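Local coordinates for kelch-like protein 7 (Homo sapiens, PDB 3II7) that acts as the substrate-specific adapter of a CUL3-RBX1 E3 ubiquitin ligase, this part being its six-bladed kelch-repeat propeller, at residues 92-97 / 140-145; 102-107 / 123-128; 75-80 / 292-297; 237-242 / 254-259; 146-151 / 196-201. One frame throughout, in Å; residues are numbered along the deposited sequence. Where two conformers were deposited one is given.

In the fold
All five contacts lie in one six-bladed kelch propeller. Contact 1 is the most central, its centre about 8 Å from the chain centre, and mostly buried; it joins the entries to neighbouring blades' innermost strands through one backbone bond, a histidine face and a methionine. Contacts 2 to 5 are partly buried, 2 and 3 furthest out at about 17 Å between centres. Contact 5 continues strand 144-148 and packs it on the next blade chiefly by apolar side chains and an aromatic face. Contact 2, within one blade, is mainly backbone pairing plus a threonine hydroxyl and touches contact 1 through Ser107 and His143; contact 3 is sparse valine packing at the ring closure; contact 4, between loops, is richest in hydrogen bonds.

Contact 1 (92-97 / 140-145); sequences RDSLAA and RCSHGM
Cys141 opens the contact through its backbone, with CA 3.6 Å from Ser94 O. Ser142 N then donates to Ser94 O at 2.9 Å; an N-H...O angle of 176°, with the donor in the carbonyl plane on a lone pair, makes this a nearly straight bond. A water 2.6 Å from Ser142 OG also reaches Ser94 OG, but weakly. The two touching parts, 20° apart in direction, are equivalent turns of adjacent kelch propeller blades, each leading into its blade's innermost strand. At His143, a chi1 of 54° swings the imidazole so that one ring face meets Ala96 CB in a CH-pi contact, 3.7 Å from the methyl to the ring centroid. Its NE2 is hydrogen-bonded to Ser107 OG in strand 103-107. Replacing the ring with an alanine would probably leave that hydroxyl without its imidazole mate and open a gap beside the Ala96 methyl. Met145 sets CB 3.7 Å from Ala96 CB, then bends at chi3, pressing CE tightly against Ala97 CA at 3.4 Å.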
# COMPACT_ATOMS: atom_id res chain seq x y z
N ARG A 92 13.09 -7.95 4.13
CA ARG A 92 13.25 -7.28 2.85
C ARG A 92 12.55 -5.92 2.85
O ARG A 92 11.61 -5.68 3.65
CB ARG A 92 12.74 -8.13 1.70
CG ARG A 92 11.35 -8.60 1.86
CD ARG A 92 11.21 -9.91 1.18
NE ARG A 92 9.85 -10.21 0.84
CZ ARG A 92 9.01 -10.91 1.58
NH1 ARG A 92 9.36 -11.38 2.76
NH2 ARG A 92 7.78 -11.14 1.11
N ASP A 93 13.03 -5.05 1.96
CA ASP A 93 12.53 -3.70 1.81
C ASP A 93 11.63 -3.62 0.57
O ASP A 93 11.80 -4.37 -0.37
CB ASP A 93 13.71 -2.73 1.58
CG ASP A 93 14.53 -2.45 2.86
OD1 ASP A 93 14.27 -3.06 3.90
OD2 ASP A 93 15.43 -1.58 2.81
N SER A 94 10.73 -2.65 0.59
CA SER A 94 9.88 -2.31 -0.59
C SER A 94 8.97 -3.48 -1.00
O SER A 94 8.58 -3.62 -2.16
CB SER A 94 10.76 -1.81 -1.76
OG SER A 94 11.55 -0.67 -1.33
N LEU A 95 8.65 -4.32 -0.02
CA LEU A 95 7.65 -5.39 -0.17
C LEU A 95 6.25 -4.76 -0.08
O LEU A 95 6.10 -3.62 0.34
CB LEU A 95 7.85 -6.44 0.92
CG LEU A 95 7.40 -6.14 2.36
CD1 LEU A 95 7.72 -7.35 3.22
CD2 LEU A 95 8.01 -4.87 2.92
N ALA A 96 5.25 -5.52 -0.51
CA ALA A 96 3.87 -5.11 -0.39
C ALA A 96 3.17 -6.12 0.51
O ALA A 96 3.63 -7.25 0.69
CB ALA A 96 3.21 -5.05 -1.76
N ALA A 97 2.06 -5.70 1.10
CA ALA A 97 1.29 -6.55 1.99
C ALA A 97 -0.18 -6.29 1.90
O ALA A 97 -0.60 -5.14 1.65
CB ALA A 97 1.79 -6.40 3.46
N ARG A 140 9.31 -8.25 -8.20
CA ARG A 140 8.99 -6.81 -8.11
C ARG A 140 9.22 -6.19 -6.73
O ARG A 140 9.11 -6.87 -5.75
CB ARG A 140 7.54 -6.54 -8.56
CG ARG A 140 6.51 -7.32 -7.94
CD ARG A 140 5.16 -7.12 -8.67
NE ARG A 140 4.84 -8.07 -9.77
CZ ARG A 140 4.23 -7.75 -10.92
NH1 ARG A 140 3.96 -6.49 -11.22
NH2 ARG A 140 3.96 -8.69 -11.82
N CYS A 141 9.63 -4.91 -6.73
CA CYS A 141 9.73 -4.02 -5.55
C CYS A 141 8.84 -2.80 -5.80
O CYS A 141 8.71 -2.38 -6.94
CB CYS A 141 11.16 -3.50 -5.39
SG CYS A 141 12.37 -4.66 -4.86
N SER A 142 8.33 -2.20 -4.73
CA SER A 142 7.63 -0.92 -4.82
C SER A 142 6.36 -1.02 -5.63
O SER A 142 5.89 -0.05 -6.18
CB SER A 142 8.54 0.17 -5.40
OG SER A 142 9.73 0.30 -4.64
N HIS A 143 5.84 -2.23 -5.69
CA HIS A 143 4.58 -2.54 -6.31
C HIS A 143 3.42 -2.33 -5.35
O HIS A 143 3.59 -2.25 -4.14
CB HIS A 143 4.56 -4.01 -6.77
CG HIS A 143 4.89 -4.99 -5.68
ND1 HIS A 143 6.10 -4.98 -5.02
CD2 HIS A 143 4.17 -6.01 -5.13
CE1 HIS A 143 6.11 -5.92 -4.10
NE2 HIS A 143 4.96 -6.59 -4.16
N GLY A 144 2.23 -2.27 -5.91
CA GLY A 144 1.00 -2.34 -5.09
C GLY A 144 0.46 -3.74 -4.96
O GLY A 144 0.63 -4.59 -5.88
N MET A 145 -0.20 -4.02 -3.82
CA MET A 145 -0.90 -5.28 -3.63
C MET A 145 -2.17 -5.03 -2.88
O MET A 145 -2.15 -4.32 -1.84
CB MET A 145 -0.05 -6.31 -2.87
CG MET A 145 -0.67 -7.74 -2.89
SD MET A 145 0.45 -9.13 -2.42
CE MET A 145 0.79 -8.58 -0.75
O HOH W 1 5.68 -2.18 -2.38
O HOH W 2 9.50 1.82 -2.56

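Contact 2 (102-107 / 123-128); sequences GKIYTS and YDTRTE
Gly102 O is gripped twice by one residue, Thr125. The backbone N of Thr125 reaches Gly102 O at 3.0 Å, nearly along the C=O axis, while Thr125 OG1 donates to the same Gly102 O at 2.8 Å, tilted 20° from the carbonyl plane. The hydroxyl can join in because OG1 occupies the crowded position between the backbone N and the carbonyl carbon (chi1 66°); CG2 is thereby turned to Ile104, whose CG1 it meets at 3.8 Å, the two side chains crossing at about a right angle. Ile104 and Tyr123 form an antiparallel hydrogen-bonded pair: Ile104 N donates to Tyr123 O, and Tyr123 N to Ile104 O, each at 2.8 Å. Ile104 CG1 also lies near the plane of the Tyr123 ring, at its edge. Lys103 and Asp124, the adjoining non-hydrogen-bonded pair, run side by side on the other face of the sheet, yet Lys103 NZ stays 4.5 Å from Asp124 OD2, beyond a salt bridge. The other carboxylate oxygen is occupied: Asp124 OD1 accepts from Arg126 N at 2.9 Å, almost end-on, and from Thr127 N above the carboxylate plane. Asp124 thus makes an Asx turn that shapes the chain as it leaves the strand. Ile104 and Thr125 also pack on strands 50-54 and 57-61 of the preceding blade, and strands 103-107 and 120-124 form the central ladder of a four-stranded kelch blade.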
# COMPACT_ATOMS: atom_id res chain seq x y z
N GLY A 102 -7.96 -13.93 7.24
CA GLY A 102 -7.15 -14.24 8.43
C GLY A 102 -5.68 -14.46 8.19
O GLY A 102 -4.91 -14.68 9.14
N LYS A 103 -5.24 -14.36 6.93
CA LYS A 103 -3.84 -14.43 6.60
C LYS A 103 -3.29 -13.07 6.13
O LYS A 103 -3.97 -12.33 5.40
CB LYS A 103 -3.59 -15.48 5.53
CG LYS A 103 -3.73 -16.92 6.03
CD LYS A 103 -5.12 -17.45 5.87
CE LYS A 103 -5.15 -18.98 6.02
NZ LYS A 103 -6.51 -19.51 5.79
N ILE A 104 -2.08 -12.76 6.56
CA ILE A 104 -1.36 -11.58 6.09
C ILE A 104 -0.36 -12.02 5.04
O ILE A 104 0.57 -12.77 5.34
CB ILE A 104 -0.57 -10.91 7.24
CG1 ILE A 104 -1.47 -10.59 8.44
CG2 ILE A 104 0.14 -9.69 6.73
CD1 ILE A 104 -2.68 -9.85 8.13
N TYR A 105 -0.52 -11.53 3.82
CA TYR A 105 0.36 -11.85 2.71
C TYR A 105 1.40 -10.76 2.49
O TYR A 105 1.10 -9.56 2.64
CB TYR A 105 -0.43 -12.08 1.42
CG TYR A 105 -1.38 -13.25 1.48
CD1 TYR A 105 -1.01 -14.49 0.99
CD2 TYR A 105 -2.66 -13.11 2.00
CE1 TYR A 105 -1.86 -15.57 1.04
CE2 TYR A 105 -3.55 -14.21 2.05
CZ TYR A 105 -3.12 -15.43 1.56
OH TYR A 105 -3.97 -16.51 1.60
N THR A 106 2.61 -11.19 2.19
CA THR A 106 3.73 -10.29 1.87
C THR A 106 4.36 -10.73 0.58
O THR A 106 4.59 -11.92 0.39
CB THR A 106 4.78 -10.24 3.03
OG1 THR A 106 5.41 -11.51 3.19
CG2 THR A 106 4.10 -9.85 4.36
N SER A 107 4.62 -9.77 -0.31
CA SER A 107 5.17 -10.09 -1.64
C SER A 107 6.28 -9.19 -2.07
O SER A 107 6.28 -7.99 -1.82
CB SER A 107 4.06 -9.99 -2.73
OG SER A 107 3.60 -8.65 -2.84
N TYR A 123 1.35 -14.99 6.83
CA TYR A 123 1.27 -15.17 8.26
C TYR A 123 -0.16 -15.51 8.59
O TYR A 123 -1.08 -14.75 8.26
CB TYR A 123 1.67 -13.88 8.97
CG TYR A 123 1.64 -13.92 10.50
CD1 TYR A 123 2.60 -14.64 11.22
CD2 TYR A 123 0.69 -13.20 11.22
CE1 TYR A 123 2.59 -14.66 12.61
CE2 TYR A 123 0.68 -13.20 12.62
CZ TYR A 123 1.63 -13.94 13.30
OH TYR A 123 1.62 -13.95 14.67
N ASP A 124 -0.36 -16.66 9.25
CA ASP A 124 -1.68 -17.09 9.66
C ASP A 124 -1.95 -16.48 11.03
O ASP A 124 -1.29 -16.83 12.00
CB ASP A 124 -1.78 -18.61 9.72
CG ASP A 124 -3.18 -19.09 10.01
OD1 ASP A 124 -3.79 -18.60 10.97
OD2 ASP A 124 -3.67 -19.96 9.28
N THR A 125 -2.87 -15.52 11.10
CA THR A 125 -3.09 -14.77 12.35
C THR A 125 -3.71 -15.63 13.45
O THR A 125 -3.63 -15.26 14.62
CB THR A 125 -3.99 -13.49 12.16
OG1 THR A 125 -5.32 -13.88 11.78
CG2 THR A 125 -3.42 -12.55 11.10
N ARG A 126 -4.33 -16.75 13.08
CA ARG A 126 -4.94 -17.67 14.06
C ARG A 126 -3.87 -18.56 14.72
O ARG A 126 -3.81 -18.63 15.95
CB ARG A 126 -6.02 -18.54 13.40
CG ARG A 126 -6.75 -19.49 14.37
CD ARG A 126 -7.95 -20.16 13.72
NE ARG A 126 -7.57 -21.13 12.70
CZ ARG A 126 -7.12 -22.37 12.94
NH1 ARG A 126 -6.95 -22.82 14.19
NH2 ARG A 126 -6.81 -23.17 11.92
N THR A 127 -3.05 -19.22 13.90
CA THR A 127 -1.96 -20.09 14.39
C THR A 127 -0.64 -19.34 14.69
O THR A 127 0.28 -19.92 15.25
CB THR A 127 -1.67 -21.21 13.39
OG1 THR A 127 -1.32 -20.64 12.13
CG2 THR A 127 -2.89 -22.11 13.21
N GLU A 128 -0.55 -18.07 14.28
CA GLU A 128 0.64 -17.24 14.50
C GLU A 128 1.89 -17.90 13.90
O GLU A 128 2.95 -17.93 14.51
CB GLU A 128 0.82 -16.93 15.99
CG GLU A 128 -0.37 -16.16 16.57
CD GLU A 128 -0.11 -15.57 17.95
OE1 GLU A 128 0.42 -16.29 18.82
OE2 GLU A 128 -0.46 -14.38 18.17

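Contact 3 (75-80 / 292-297); sequences YNVVKD and CVVDTC
Val77 and Val78 meet the chain around Val294 to Cys297 by van der Waals packing, mostly of methyls against backbone carbonyls. Val77 divides its two methyls: CG1 lies 4.2 Å from Val294 CG1, while CG2 faces the backbone, 3.7 Å from Asp295 O. The torsion of Val77 (chi1 -58°) puts CG1 opposite the carbonyl carbon and splits the branches this way. Val78 adds one methyl, its CG2 3.7 Å from Cys297 O. Behind these valines stands an Asx motif, in which Asn76 OD1 accepts from Lys79 N at 2.9 Å, the donor lying 38° out of the carbonyl plane. The same turn is closed from Tyr75, whose OH donates to Asp80 OD1 at 2.6 Å on the anti side of the carboxylate; Arg40 forms a salt bridge to Asp80 OD2. On the partner side, Asp12 holds the turn after the strand, bonding Asp295 OD1 through its backbone N and Thr296 OG1 through its O. Val77 and Val294 both pack on Tyr28, Phe53 and Val58. Strand 290-295 completes the sheet of the N-terminal strands 13-18, 26-30 and 35-38, and the contact joins the blade of strands 50-54 to 81-86 to this propeller blade closed by both chain ends.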
# COMPACT_ATOMS: atom_id res chain seq x y z
N TYR A 75 -0.24 -3.12 16.11
CA TYR A 75 -1.00 -2.15 16.87
C TYR A 75 -2.45 -2.56 16.93
O TYR A 75 -3.13 -2.62 15.89
CB TYR A 75 -0.88 -0.79 16.23
CG TYR A 75 -1.68 0.29 16.92
CD1 TYR A 75 -1.38 0.68 18.23
CD2 TYR A 75 -2.73 0.94 16.25
CE1 TYR A 75 -2.11 1.69 18.86
CE2 TYR A 75 -3.46 1.97 16.88
CZ TYR A 75 -3.14 2.33 18.17
OH TYR A 75 -3.85 3.29 18.79
N ASN A 76 -2.92 -2.87 18.14
CA ASN A 76 -4.31 -3.19 18.36
C ASN A 76 -5.09 -1.86 18.46
O ASN A 76 -4.90 -1.08 19.41
CB ASN A 76 -4.49 -4.03 19.60
CG ASN A 76 -5.93 -4.47 19.77
OD1 ASN A 76 -6.83 -3.65 19.84
ND2 ASN A 76 -6.16 -5.79 19.80
N VAL A 77 -5.92 -1.60 17.48
CA VAL A 77 -6.60 -0.29 17.37
C VAL A 77 -7.66 -0.05 18.45
O VAL A 77 -7.92 1.10 18.82
CB VAL A 77 -7.25 -0.10 15.98
CG1 VAL A 77 -6.18 -0.21 14.86
CG2 VAL A 77 -8.43 -1.05 15.79
N VAL A 78 -8.25 -1.12 18.95
CA VAL A 78 -9.29 -1.03 19.97
C VAL A 78 -8.70 -0.82 21.37
O VAL A 78 -9.20 -0.00 22.14
CB VAL A 78 -10.18 -2.31 19.93
CG1 VAL A 78 -11.07 -2.41 21.15
CG2 VAL A 78 -11.00 -2.34 18.62
N LYS A 79 -7.63 -1.54 21.68
CA LYS A 79 -6.93 -1.41 22.95
C LYS A 79 -5.89 -0.26 22.97
O LYS A 79 -5.38 0.11 24.03
CB LYS A 79 -6.26 -2.74 23.31
CG LYS A 79 -7.23 -3.94 23.38
CD LYS A 79 -6.48 -5.24 23.61
CE LYS A 79 -7.40 -6.46 23.49
NZ LYS A 79 -6.64 -7.74 23.51
N ASP A 80 -5.58 0.31 21.80
CA ASP A 80 -4.54 1.35 21.69
C ASP A 80 -3.25 0.85 22.32
O ASP A 80 -2.64 1.53 23.18
CB ASP A 80 -5.04 2.65 22.36
CG ASP A 80 -4.03 3.80 22.27
OD1 ASP A 80 -3.33 3.93 21.24
OD2 ASP A 80 -3.98 4.58 23.23
N CYS A 292 -2.99 2.58 5.89
CA CYS A 292 -3.97 1.53 5.73
C CYS A 292 -5.31 2.00 6.26
O CYS A 292 -5.39 2.98 7.01
CB CYS A 292 -3.54 0.22 6.43
SG CYS A 292 -3.42 0.32 8.20
N VAL A 293 -6.37 1.33 5.83
CA VAL A 293 -7.70 1.59 6.34
C VAL A 293 -7.94 0.70 7.54
O VAL A 293 -7.67 -0.53 7.48
CB VAL A 293 -8.78 1.34 5.28
CG1 VAL A 293 -10.21 1.54 5.88
CG2 VAL A 293 -8.52 2.22 4.09
N VAL A 294 -8.40 1.29 8.64
CA VAL A 294 -8.76 0.54 9.83
C VAL A 294 -10.26 0.64 10.10
O VAL A 294 -10.88 1.65 9.81
CB VAL A 294 -7.98 1.03 11.10
CG1 VAL A 294 -6.50 1.07 10.85
CG2 VAL A 294 -8.45 2.34 11.55
N ASP A 295 -10.82 -0.42 10.65
CA ASP A 295 -12.11 -0.36 11.34
C ASP A 295 -11.90 -0.30 12.89
O ASP A 295 -11.25 -1.19 13.47
CB ASP A 295 -12.91 -1.59 11.01
CG ASP A 295 -14.37 -1.41 11.30
OD1 ASP A 295 -14.73 -0.45 12.01
OD2 ASP A 295 -15.16 -2.24 10.80
N THR A 296 -12.44 0.74 13.54
CA THR A 296 -12.22 0.93 15.00
C THR A 296 -13.32 0.31 15.90
O THR A 296 -13.33 0.53 17.11
CB THR A 296 -12.05 2.46 15.37
OG1 THR A 296 -13.27 3.17 15.09
CG2 THR A 296 -10.89 3.11 14.60
N CYS A 297 -14.22 -0.49 15.31
CA CYS A 297 -15.38 -1.05 16.05
C CYS A 297 -15.01 -2.14 17.09
O CYS A 297 -14.17 -3.02 16.85
CB CYS A 297 -16.42 -1.60 15.07
SG CYS A 297 -15.86 -3.02 14.09

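Contact 4 (237-242 / 254-259); sequences KGVTVK and AGFQGV. With EDO (1,2-ethanediol), chain J; EDO (1,2-ethanediol), chain K; EDO (1,2-ethanediol), chain I.
Two loops of the kelch propeller pair where Val239 and Thr240 meet Phe256: one connects strand 227-230 to the innermost strand 242-246 of the next blade, the other links strands 249-254 and 264-269 within that blade. In relatives such as Keap1, loops of these two kinds line the substrate-binding face. Phe256 O accepts from two successive amides, Val239 N at 2.9 Å and Thr240 N at 3.2 Å, both in its carbonyl plane. In return, Phe256 N donates to a side chain, Thr240 OG1, at 3.1 Å. Val239 runs alongside Phe256, with Val239 CG2 3.5 Å from Phe256 CD2. The close approach of the backbones leaves no space for a CB at either glycine: at Gly238 it would clash with Phe256 O, at Gly255 with Thr240 O. Where strand 242-246 begins and strand 249-254 ends, Lys242 N donates to Ala254 O at 2.9 Å. At the other end an ethanediol, probably from the crystallisation liquor, bonds both Lys237 N and Lys237 O. That same carbonyl also receives the Gln257 amide: bent at chi2, the side chain brings NE2 3.0 Å from Lys237 O, with an N-H...O angle of 151°.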
# COMPACT_ATOMS: atom_id res chain seq x y z
N LYS A 237 0.97 16.40 -9.65
CA LYS A 237 1.89 15.45 -10.32
C LYS A 237 3.16 15.31 -9.51
O LYS A 237 3.95 16.23 -9.44
CB LYS A 237 2.23 15.96 -11.71
CG LYS A 237 3.01 15.00 -12.55
CD LYS A 237 2.93 15.33 -14.03
CE LYS A 237 3.62 14.30 -14.85
NZ LYS A 237 3.57 14.67 -16.33
N GLY A 238 3.31 14.15 -8.88
CA GLY A 238 4.50 13.84 -8.09
C GLY A 238 4.98 12.43 -8.41
O GLY A 238 4.60 11.85 -9.43
N VAL A 239 5.78 11.86 -7.52
CA VAL A 239 6.42 10.56 -7.78
C VAL A 239 5.98 9.43 -6.83
O VAL A 239 6.16 8.25 -7.14
CB VAL A 239 7.96 10.68 -7.81
CG1 VAL A 239 8.42 11.54 -9.02
CG2 VAL A 239 8.54 11.21 -6.46
N THR A 240 5.43 9.79 -5.66
CA THR A 240 4.85 8.78 -4.77
C THR A 240 3.51 9.25 -4.24
O THR A 240 3.26 10.47 -4.11
CB THR A 240 5.80 8.39 -3.61
OG1 THR A 240 5.78 9.43 -2.61
CG2 THR A 240 7.24 8.16 -4.11
N VAL A 241 2.63 8.31 -3.97
CA VAL A 241 1.37 8.66 -3.32
C VAL A 241 1.02 7.68 -2.24
O VAL A 241 1.35 6.52 -2.28
CB VAL A 241 0.19 8.77 -4.27
CG1 VAL A 241 0.27 10.06 -5.13
CG2 VAL A 241 0.08 7.55 -5.11
N LYS A 242 0.40 8.23 -1.21
CA LYS A 242 -0.10 7.43 -0.09
C LYS A 242 -1.60 7.62 -0.11
O LYS A 242 -2.09 8.73 0.15
CB LYS A 242 0.50 7.88 1.22
CG LYS A 242 2.01 7.72 1.27
CD LYS A 242 2.43 6.27 1.22
CE LYS A 242 3.94 6.14 1.12
NZ LYS A 242 4.50 6.45 -0.26
N ALA A 254 -0.93 11.81 1.45
CA ALA A 254 0.48 12.25 1.43
C ALA A 254 1.09 11.90 0.09
O ALA A 254 0.58 11.07 -0.63
CB ALA A 254 1.27 11.58 2.58
N GLY A 255 2.17 12.55 -0.24
CA GLY A 255 2.92 12.20 -1.44
C GLY A 255 4.16 13.05 -1.58
O GLY A 255 4.19 14.21 -1.17
N PHE A 256 5.20 12.45 -2.15
CA PHE A 256 6.44 13.13 -2.46
C PHE A 256 6.39 13.58 -3.89
O PHE A 256 6.14 12.80 -4.80
CB PHE A 256 7.63 12.18 -2.26
CG PHE A 256 8.97 12.81 -2.57
CD1 PHE A 256 9.32 14.02 -2.01
CD2 PHE A 256 9.87 12.19 -3.43
CE1 PHE A 256 10.55 14.61 -2.29
CE2 PHE A 256 11.11 12.77 -3.70
CZ PHE A 256 11.43 14.00 -3.14
N GLN A 257 6.66 14.85 -4.11
CA GLN A 257 6.54 15.41 -5.45
C GLN A 257 7.75 15.11 -6.31
O GLN A 257 7.59 14.96 -7.52
CB GLN A 257 6.32 16.92 -5.39
CG GLN A 257 5.81 17.53 -6.72
CD GLN A 257 6.89 17.81 -7.75
OE1 GLN A 257 8.05 18.05 -7.42
NE2 GLN A 257 6.48 17.77 -9.03
N GLY A 258 8.93 15.01 -5.69
CA GLY A 258 10.20 15.06 -6.41
C GLY A 258 11.08 16.17 -5.84
O GLY A 258 12.26 15.97 -5.60
N VAL A 259 10.49 17.34 -5.60
CA VAL A 259 11.20 18.43 -4.92
C VAL A 259 10.58 18.57 -3.52
O VAL A 259 11.25 18.32 -2.50
CB VAL A 259 11.12 19.75 -5.72
CG1 VAL A 259 11.76 20.90 -4.93
CG2 VAL A 259 11.80 19.61 -7.11
C1 EDO J . 2.10 20.07 -8.75
O1 EDO J . 1.50 19.27 -9.78
C2 EDO J . 3.31 19.35 -8.23
O2 EDO J . 4.24 19.09 -9.29
C1 EDO K . 7.16 14.81 -10.76
O1 EDO K . 8.48 14.96 -10.21
C2 EDO K . 7.17 14.85 -12.29
O2 EDO K . 8.21 13.99 -12.77
C1 EDO I . 9.48 9.07 -0.02
O1 EDO I . 9.22 10.21 0.79
C2 EDO I . 8.34 8.87 -1.00
O2 EDO I . 7.08 8.52 -0.34

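Contact 5 (146-151 / 196-201); sequences VEANGL and LVFVKD. With EDO (1,2-ethanediol), chain F.
The Phe198 ring carries the Ala148 methyl squarely over one face: CB stands 3.6 Å from the ring centroid and only 9° off its normal, a well-centred CH-pi contact. Glu147 O approaches the ring obliquely. At its far end the Asn149 amide stands almost perpendicular to the ring, with ND2 3.8 Å from Phe198 CZ. The ring gets there because Phe198 CG is anti to the backbone N (chi1 175°), stretching the side chain across toward the neighbouring strand. A serine in its place would probably strip the Ala148 methyl of its aromatic cover and leave the Asn149 amide freer to turn. Further down, Val146 spreads its two methyls between partners: CG1 is 3.8 Å from Leu196 CD2, and CG2 is 4.0 Å from Phe198 CB. The turn that presents Ala148 and Asn149 is type I', from Ala148 to Leu151, and is braced by Gly150 N donating to Glu147 OE2 at 2.7 Å. An ethanediol, a likely crystallisation additive, takes Phe198 N on its O1 at 2.9 Å and is also bonded to Ala245 N. Strands 146-148 and 196-199 run 15° apart with axes 6.9 Å from each other; they are the innermost strands of successive blades, joined here by side chains, while Val146 pairs with Tyr153 and Val197 with Phe204 in their own sheets.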
# COMPACT_ATOMS: atom_id res chain seq x y z
N VAL A 146 -3.28 -5.55 -3.40
CA VAL A 146 -4.59 -5.33 -2.78
C VAL A 146 -5.44 -6.58 -2.83
O VAL A 146 -5.37 -7.36 -3.78
CB VAL A 146 -5.32 -4.13 -3.46
CG1 VAL A 146 -5.67 -4.46 -4.89
CG2 VAL A 146 -6.55 -3.70 -2.67
N GLU A 147 -6.22 -6.77 -1.79
CA GLU A 147 -7.25 -7.81 -1.79
C GLU A 147 -8.57 -7.31 -2.40
O GLU A 147 -9.01 -6.14 -2.16
CB GLU A 147 -7.48 -8.30 -0.38
CG GLU A 147 -8.46 -9.46 -0.27
CD GLU A 147 -9.95 -9.03 -0.12
OE1 GLU A 147 -10.27 -7.86 0.25
OE2 GLU A 147 -10.80 -9.89 -0.33
N ALA A 148 -9.18 -8.15 -3.21
CA ALA A 148 -10.46 -7.84 -3.82
C ALA A 148 -11.27 -9.12 -4.00
O ALA A 148 -10.88 -10.01 -4.75
CB ALA A 148 -10.25 -7.13 -5.20
N ASN A 149 -12.40 -9.21 -3.29
CA ASN A 149 -13.28 -10.40 -3.38
C ASN A 149 -12.56 -11.74 -3.11
O ASN A 149 -12.84 -12.75 -3.76
CB ASN A 149 -13.98 -10.50 -4.76
CG ASN A 149 -14.74 -9.25 -5.15
OD1 ASN A 149 -15.55 -8.75 -4.39
ND2 ASN A 149 -14.50 -8.77 -6.37
N GLY A 150 -11.61 -11.74 -2.18
CA GLY A 150 -10.89 -12.97 -1.84
C GLY A 150 -9.63 -13.24 -2.65
O GLY A 150 -8.90 -14.15 -2.31
N LEU A 151 -9.39 -12.46 -3.72
CA LEU A 151 -8.21 -12.62 -4.58
C LEU A 151 -7.22 -11.52 -4.24
O LEU A 151 -7.60 -10.46 -3.73
CB LEU A 151 -8.61 -12.53 -6.06
CG LEU A 151 -9.64 -13.56 -6.56
CD1 LEU A 151 -9.88 -13.50 -8.09
CD2 LEU A 151 -9.21 -14.95 -6.15
N LEU A 196 -3.00 1.88 -4.78
CA LEU A 196 -3.70 0.71 -5.35
C LEU A 196 -4.80 0.37 -4.39
O LEU A 196 -4.54 -0.09 -3.24
CB LEU A 196 -2.76 -0.49 -5.57
CG LEU A 196 -3.35 -1.56 -6.52
CD1 LEU A 196 -3.47 -0.97 -7.99
CD2 LEU A 196 -2.55 -2.87 -6.48
N VAL A 197 -6.03 0.64 -4.83
CA VAL A 197 -7.20 0.53 -3.98
C VAL A 197 -8.35 -0.10 -4.69
O VAL A 197 -8.61 0.19 -5.86
CB VAL A 197 -7.61 1.91 -3.38
CG1 VAL A 197 -6.47 2.48 -2.51
CG2 VAL A 197 -7.99 2.91 -4.50
N PHE A 198 -9.08 -0.93 -3.96
CA PHE A 198 -10.27 -1.62 -4.48
C PHE A 198 -11.53 -0.86 -4.05
O PHE A 198 -11.76 -0.63 -2.84
CB PHE A 198 -10.32 -3.03 -3.90
CG PHE A 198 -11.56 -3.81 -4.26
CD1 PHE A 198 -11.97 -3.93 -5.57
CD2 PHE A 198 -12.29 -4.45 -3.27
CE1 PHE A 198 -13.08 -4.66 -5.91
CE2 PHE A 198 -13.40 -5.19 -3.60
CZ PHE A 198 -13.81 -5.29 -4.92
N VAL A 199 -12.33 -0.44 -5.04
CA VAL A 199 -13.60 0.22 -4.80
C VAL A 199 -14.65 -0.43 -5.67
O VAL A 199 -14.63 -0.28 -6.90
CB VAL A 199 -13.57 1.71 -5.09
CG1 VAL A 199 -14.89 2.35 -4.60
CG2 VAL A 199 -12.39 2.37 -4.43
N LYS A 200 -15.57 -1.14 -4.99
CA LYS A 200 -16.78 -1.76 -5.61
C LYS A 200 -16.44 -2.97 -6.49
O LYS A 200 -16.68 -4.12 -6.11
CB LYS A 200 -17.62 -0.73 -6.38
CG LYS A 200 -18.95 -1.30 -6.91
CD LYS A 200 -19.47 -0.50 -8.10
CE LYS A 200 -19.90 0.90 -7.73
NZ LYS A 200 -20.28 1.70 -8.97
N ASP A 201 -15.96 -2.71 -7.70
CA ASP A 201 -15.72 -3.76 -8.67
C ASP A 201 -14.53 -3.41 -9.54
O ASP A 201 -14.34 -3.99 -10.64
CB ASP A 201 -16.98 -3.98 -9.54
CG ASP A 201 -17.46 -2.69 -10.24
OD1 ASP A 201 -16.83 -1.63 -10.05
OD2 ASP A 201 -18.47 -2.73 -10.96
C1 EDO F . -9.41 -0.39 -0.61
O1 EDO F . -8.35 -1.24 -1.16
C2 EDO F . -8.93 0.36 0.63
O2 EDO F . -8.00 1.42 0.32